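Local coordinates for putative hydrolase (PDB 3MCW), which probably acts as a hydrolase of the isochorismatase family, related to the nicotinamidases, although its natural substrate is not established, at residues P13-I18 against Q46-R51; S97-T102 against G135-A140. All blocks are in the same frame, centred on the assembly; numbering follows the deposited sequence.

Contact 1: P13-I18 against Q46-R51. With EDO (1,2-ethanediol), chain K.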
loop_
_atom_site.group_PDB
_atom_site.type_symbol
_atom_site.label_atom_id
_atom_site.label_comp_id
_atom_site.label_asym_id
_atom_site.label_seq_id
_atom_site.Cartn_x
_atom_site.Cartn_y
_atom_site.Cartn_z
ATOM N N PRO A 13 21.104 -3.019 10.314
ATOM C CA PRO A 13 19.676 -3.016 10.037
ATOM C C PRO A 13 18.967 -2.142 11.060
ATOM O O PRO A 13 19.294 -2.146 12.260
ATOM C CB PRO A 13 19.306 -4.496 10.172
ATOM C CG PRO A 13 20.310 -5.047 11.151
ATOM C CD PRO A 13 21.580 -4.327 10.806
ATOM N N LEU A 14 17.949 -1.429 10.601
ATOM C CA LEU A 14 17.237 -0.447 11.396
ATOM C C LEU A 14 15.852 -0.979 11.769
ATOM O O LEU A 14 15.078 -1.379 10.893
ATOM C CB LEU A 14 17.137 0.888 10.629
ATOM C CG LEU A 14 16.447 2.033 11.390
ATOM C CD1 LEU A 14 17.050 3.385 11.050
ATOM C CD2 LEU A 14 14.931 2.067 11.157
ATOM N N LEU A 15 15.536 -0.932 13.055
ATOM C CA LEU A 15 14.210 -1.361 13.572
ATOM C C LEU A 15 13.258 -0.211 13.522
ATOM O O LEU A 15 13.521 0.852 14.104
ATOM C CB LEU A 15 14.365 -1.846 15.019
ATOM C CG LEU A 15 13.087 -2.392 15.654
ATOM C CD1 LEU A 15 12.587 -3.672 14.972
ATOM C CD2 LEU A 15 13.349 -2.660 17.146
ATOM N N LEU A 16 12.156 -0.395 12.795
ATOM C CA LEU A 16 11.126 0.595 12.585
ATOM C C LEU A 16 9.830 0.097 13.208
ATOM O O LEU A 16 9.225 -0.854 12.689
ATOM C CB LEU A 16 10.940 0.828 11.071
ATOM C CG LEU A 16 10.071 2.012 10.679
ATOM C CD1 LEU A 16 10.764 3.320 11.002
ATOM C CD2 LEU A 16 9.752 1.939 9.176
ATOM N N LEU A 17 9.458 0.662 14.350
ATOM C CA LEU A 17 8.263 0.247 15.118
ATOM C C LEU A 17 7.125 1.208 14.840
ATOM O O LEU A 17 7.245 2.387 15.142
ATOM C CB LEU A 17 8.579 0.201 16.611
ATOM C CG LEU A 17 9.570 -0.861 17.050
ATOM C CD1 LEU A 17 9.822 -0.763 18.572
ATOM C CD2 LEU A 17 9.120 -2.243 16.649
ATOM N N ILE A 18 6.024 0.695 14.307
ATOM C CA ILE A 18 4.946 1.533 13.793
ATOM C C ILE A 18 3.723 1.577 14.697
ATOM O O ILE A 18 3.020 0.578 14.879
ATOM C CB ILE A 18 4.609 1.107 12.360
ATOM C CG1 ILE A 18 5.832 1.315 11.452
ATOM C CG2 ILE A 18 3.305 1.820 11.879
ATOM C CD1 ILE A 18 5.618 0.728 10.059
ATOM N N GLN A 46 14.490 -4.593 22.687
ATOM C CA GLN A 46 15.542 -4.842 23.671
ATOM C C GLN A 46 16.834 -5.296 23.006
ATOM O O GLN A 46 17.922 -4.866 23.396
ATOM C CB GLN A 46 15.123 -5.881 24.702
ATOM C CG GLN A 46 16.141 -5.963 25.867
ATOM C CD GLN A 46 15.852 -7.055 26.845
ATOM O OE1 GLN A 46 15.694 -6.816 28.039
ATOM N NE2 GLN A 46 15.806 -8.269 26.365
ATOM N N ALA A 47 16.740 -6.172 22.002
ATOM C CA ALA A 47 17.906 -6.617 21.285
ATOM C C ALA A 47 18.584 -5.471 20.545
ATOM O O ALA A 47 19.828 -5.373 20.545
ATOM C CB ALA A 47 17.562 -7.742 20.344
ATOM N N TRP A 48 17.799 -4.618 19.896
ATOM C CA TRP A 48 18.343 -3.466 19.185
ATOM C C TRP A 48 19.068 -2.546 20.147
ATOM O O TRP A 48 20.159 -2.051 19.838
ATOM C CB TRP A 48 17.260 -2.746 18.366
ATOM C CG TRP A 48 17.368 -2.986 16.885
ATOM C CD1 TRP A 48 17.876 -2.091 15.996
ATOM C CD2 TRP A 48 17.025 -4.158 16.135
ATOM N NE1 TRP A 48 17.891 -2.641 14.743
ATOM C CE2 TRP A 48 17.387 -3.908 14.802
ATOM C CE3 TRP A 48 16.417 -5.390 16.442
ATOM C CZ2 TRP A 48 17.151 -4.817 13.775
ATOM C CZ3 TRP A 48 16.222 -6.320 15.432
ATOM C CH2 TRP A 48 16.576 -6.016 14.095
ATOM N N ARG A 49 18.451 -2.250 21.271
ATOM C CA ARG A 49 19.060 -1.399 22.285
ATOM C C ARG A 49 20.352 -2.024 22.822
ATOM O O ARG A 49 21.369 -1.347 22.939
ATOM C CB ARG A 49 18.083 -1.144 23.430
ATOM C CG ARG A 49 16.966 -0.203 23.079
ATOM C CD ARG A 49 15.933 -0.187 24.175
ATOM N NE ARG A 49 14.936 0.860 23.920
ATOM C CZ ARG A 49 13.758 0.963 24.501
ATOM N NH1 ARG A 49 13.313 0.061 25.348
ATOM N NH2 ARG A 49 12.999 2.013 24.225
ATOM N N ALA A 50 20.307 -3.307 23.153
ATOM C CA ALA A 50 21.459 -3.990 23.731
ATOM C C ALA A 50 22.631 -3.995 22.761
ATOM O O ALA A 50 23.769 -3.891 23.192
ATOM C CB ALA A 50 21.068 -5.405 24.144
ATOM N N ARG A 51 22.352 -4.085 21.460
ATOM C CA ARG A 51 23.368 -4.146 20.426
ATOM C C ARG A 51 23.754 -2.764 19.910
ATOM O O ARG A 51 24.705 -2.646 19.118
ATOM C CB ARG A 51 22.911 -5.054 19.287
ATOM C CG ARG A 51 22.855 -6.548 19.659
ATOM C CD ARG A 51 22.306 -7.346 18.498
ATOM N NE ARG A 51 22.200 -8.788 18.760
ATOM C CZ ARG A 51 23.208 -9.642 18.768
ATOM N NH1 ARG A 51 24.456 -9.238 18.545
ATOM N NH2 ARG A 51 22.980 -10.939 19.022
HETATM C C1 EDO K . 25.665 -6.958 15.432
HETATM O O1 EDO K . 27.100 -7.083 15.309
HETATM C C2 EDO K . 25.339 -6.174 16.661
HETATM O O2 EDO K . 25.556 -6.921 17.856
#

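Contact 2: S97-T102 against G135-A140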
loop_
_atom_site.group_PDB
_atom_site.type_symbol
_atom_site.label_atom_id
_atom_site.label_comp_id
_atom_site.label_asym_id
_atom_site.label_seq_id
_atom_site.Cartn_x
_atom_site.Cartn_y
_atom_site.Cartn_z
ATOM N N SER A 97 1.230 6.059 5.689
ATOM C CA SER A 97 2.629 5.784 5.416
ATOM C C SER A 97 3.558 6.643 6.255
ATOM O O SER A 97 3.466 7.849 6.241
ATOM C CB SER A 97 2.941 6.022 3.941
ATOM O OG SER A 97 4.361 5.859 3.795
ATOM N N ALA A 98 4.536 5.987 6.878
ATOM C CA ALA A 98 5.551 6.684 7.702
ATOM C C ALA A 98 6.472 7.589 6.879
ATOM O O ALA A 98 7.204 8.363 7.474
ATOM C CB ALA A 98 6.380 5.672 8.476
ATOM N N PHE A 99 6.441 7.476 5.540
ATOM C CA PHE A 99 7.271 8.321 4.703
ATOM C C PHE A 99 6.649 9.686 4.374
ATOM O O PHE A 99 7.362 10.651 4.072
ATOM C CB PHE A 99 7.609 7.615 3.389
ATOM C CG PHE A 99 8.484 6.416 3.575
ATOM C CD1 PHE A 99 9.875 6.534 3.655
ATOM C CD2 PHE A 99 7.943 5.152 3.705
ATOM C CE1 PHE A 99 10.693 5.460 3.844
ATOM C CE2 PHE A 99 8.751 4.070 3.902
ATOM C CZ PHE A 99 10.139 4.212 3.970
ATOM N N ILE A 100 5.349 9.778 4.395
ATOM C CA ILE A 100 4.664 10.932 3.827
ATOM C C ILE A 100 4.566 12.034 4.848
ATOM O O ILE A 100 4.033 11.872 5.938
ATOM C CB ILE A 100 3.327 10.549 3.195
ATOM C CG1 ILE A 100 3.624 9.710 1.921
ATOM C CG2 ILE A 100 2.536 11.829 2.847
ATOM C CD1 ILE A 100 2.431 9.139 1.209
ATOM N N GLY A 101 5.166 13.159 4.501
ATOM C CA GLY A 101 5.150 14.340 5.333
ATOM C C GLY A 101 6.149 14.283 6.472
ATOM O O GLY A 101 6.080 15.121 7.375
ATOM N N THR A 102 7.032 13.313 6.387
ATOM C CA THR A 102 8.086 13.222 7.313
ATOM C C THR A 102 9.386 13.244 6.575
ATOM O O THR A 102 9.463 13.157 5.350
ATOM C CB THR A 102 8.024 11.942 8.122
ATOM O OG1 THR A 102 8.523 10.886 7.310
ATOM C CG2 THR A 102 6.579 11.632 8.582
ATOM N N GLY A 135 9.445 -0.700 0.096
ATOM C CA GLY A 135 9.957 -1.614 -0.904
ATOM C C GLY A 135 10.074 -0.944 -2.271
ATOM O O GLY A 135 11.089 -1.056 -2.964
ATOM N N ASN A 136 9.054 -0.169 -2.649
ATOM C CA ASN A 136 9.106 0.496 -3.945
ATOM C C ASN A 136 10.151 1.605 -4.019
ATOM O O ASN A 136 10.665 1.891 -5.096
ATOM C CB ASN A 136 7.727 1.062 -4.336
ATOM C CG ASN A 136 6.669 0.031 -4.774
ATOM O OD1 ASN A 136 5.578 0.445 -5.148
ATOM N ND2 ASN A 136 6.960 -1.235 -4.778
ATOM N N LEU A 137 10.482 2.205 -2.875
ATOM C CA LEU A 137 11.558 3.200 -2.796
ATOM C C LEU A 137 12.946 2.552 -2.852
ATOM O O LEU A 137 13.945 3.259 -2.948
ATOM C CB LEU A 137 11.421 4.048 -1.526
ATOM C CG LEU A 137 10.262 5.059 -1.528
ATOM C CD1 LEU A 137 10.085 5.651 -0.133
ATOM C CD2 LEU A 137 10.454 6.168 -2.571
ATOM N N GLY A 138 13.037 1.238 -2.764
ATOM C CA GLY A 138 14.294 0.507 -2.865
ATOM C C GLY A 138 14.937 0.084 -1.565
ATOM O O GLY A 138 16.081 -0.306 -1.546
ATOM N N PHE A 139 14.214 0.195 -0.458
ATOM C CA PHE A 139 14.706 -0.328 0.826
ATOM C C PHE A 139 14.509 -1.827 0.855
ATOM O O PHE A 139 13.574 -2.383 0.278
ATOM C CB PHE A 139 13.947 0.327 1.978
ATOM C CG PHE A 139 14.252 1.772 2.096
ATOM C CD1 PHE A 139 15.343 2.190 2.816
ATOM C CD2 PHE A 139 13.446 2.732 1.514
ATOM C CE1 PHE A 139 15.666 3.514 2.899
ATOM C CE2 PHE A 139 13.761 4.088 1.586
ATOM C CZ PHE A 139 14.889 4.472 2.272
ATOM N N ALA A 140 15.435 -2.509 1.534
ATOM C CA ALA A 140 15.385 -3.958 1.789
ATOM C C ALA A 140 14.643 -4.140 3.114
ATOM O O ALA A 140 15.174 -3.826 4.172
ATOM C CB ALA A 140 16.768 -4.514 1.865
#

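Contact 1: P13-I18 against Q46-R51
Leu15 lays its CB over one face of the Trp48 indole, 3.5 Å from the centroid of the five-membered ring and only 2° off its normal, a CH-pi contact of almost ideal aim. The two residues join the first strand and the helix of a beta-alpha-beta unit (strand 14-18, helix 37-51, strand 55-60) in the parallel sheet of the isochorismatase fold. With CG anti to the backbone N (chi1 -177°), the Leu15 side chain runs on across the indole, and its CD2 lies 4.0 Å from CG of Trp48. A branched aliphatic chain suits this place because it can spread over an aromatic surface without polar groups to satisfy.

Tryptophan suits the helix side for two reasons: its broad ring fills the layer between helix and sheet, and its one N-H can be spent on the carbonyl just before the strand. Pro13 precedes the regular strand, and its carbonyl oxygen accepts the N-H close to the plane of the indole. Beyond the bond, Pro13 CG packs against CZ2 of the same ring at 4.1 Å. Ile187 and Leu191 of helix 184-191 and Val117 of strand 115-121 also touch Trp48, placing the indole where two helices meet the sheet. At the C-terminal end of residues 46-51, Arg51 NH1 donates to O2 of a 1,2-ethanediol molecule, probably from the crystallisation liquor, at 2.7 Å.

The buried indole nitrogen is thus satisfied: Trp48 NE1 to Pro13 O measures 2.9 Å, with an N-H...O angle of 152° and the donor lying above the carbonyl plane.

Contact 2: S97-T102 against G135-A140
Phe99 receives CD1 of Leu137 over one ring face, and this CH-pi contact is the centre of the apolar interactions here. The methyl carbon sits 4.0 Å from the Phe99 ring centroid, 14° off the normal and displaced toward the rim, so that it comes within 3.9 Å of Phe99 CD1. The two side chains approach from opposite directions. Leucine fits because a branch methyl can settle on a flat ring.

The aromatic pairing is looser. The rings of Phe99 and Phe139 lie near parallel, with 30° between their planes, but are slid so far apart that they barely overlap; their centroids are 5.9 Å apart, and CE1 of Phe99 meets CE2 of Phe139 at 4.0 Å. Leu104 and Leu108 of helix 104-111 touch Phe99 and Phe139 respectively, extending the apolar cluster.

Hydrogen bonds shape the 97-102 loop internally. Ser97 OG accepts from Phe99 N at 3.2 Å, forming an ST turn that fixes the backbone from which the phenyl ring projects. In one of its two conformers Thr102 OG1 donates to Ala98 O at 2.9 Å, a bond between residues four apart in the loop. Polar bonds also reach the dimer partner: Asn136 OD1 accepts from Ser97 N of the second subunit, and the reciprocal bond is made as well.

Gly138 leaves the helix with a positive phi that suits glycine, which has no CB to crowd the carbonyl before it. The resulting Schellman motif ends helix 123-136 and turns the chain toward strand 140-149, a helix-to-strand connection of the parallel alpha/beta fold.

Both contacts are buried, yet they occupy different places in the fold. Contact 1 joins a central strand of the parallel sheet to the helix that follows it, within one beta-alpha-beta unit; contact 2 joins a turn-rich loop to the end of helix 123-136, in part of the dimer interface. Their centres lie about 18 Å apart, and their nearest atoms, about 5 Å apart, do not touch. Chemistry follows position: the helix-sheet contact combines apolar cover with a side-chain-to-backbone hydrogen bond, whereas the loop contact is wholly apolar across its segments and finds its polar bonds within its turns, with neighbouring helices and with the second subunit. They share no helix or strand.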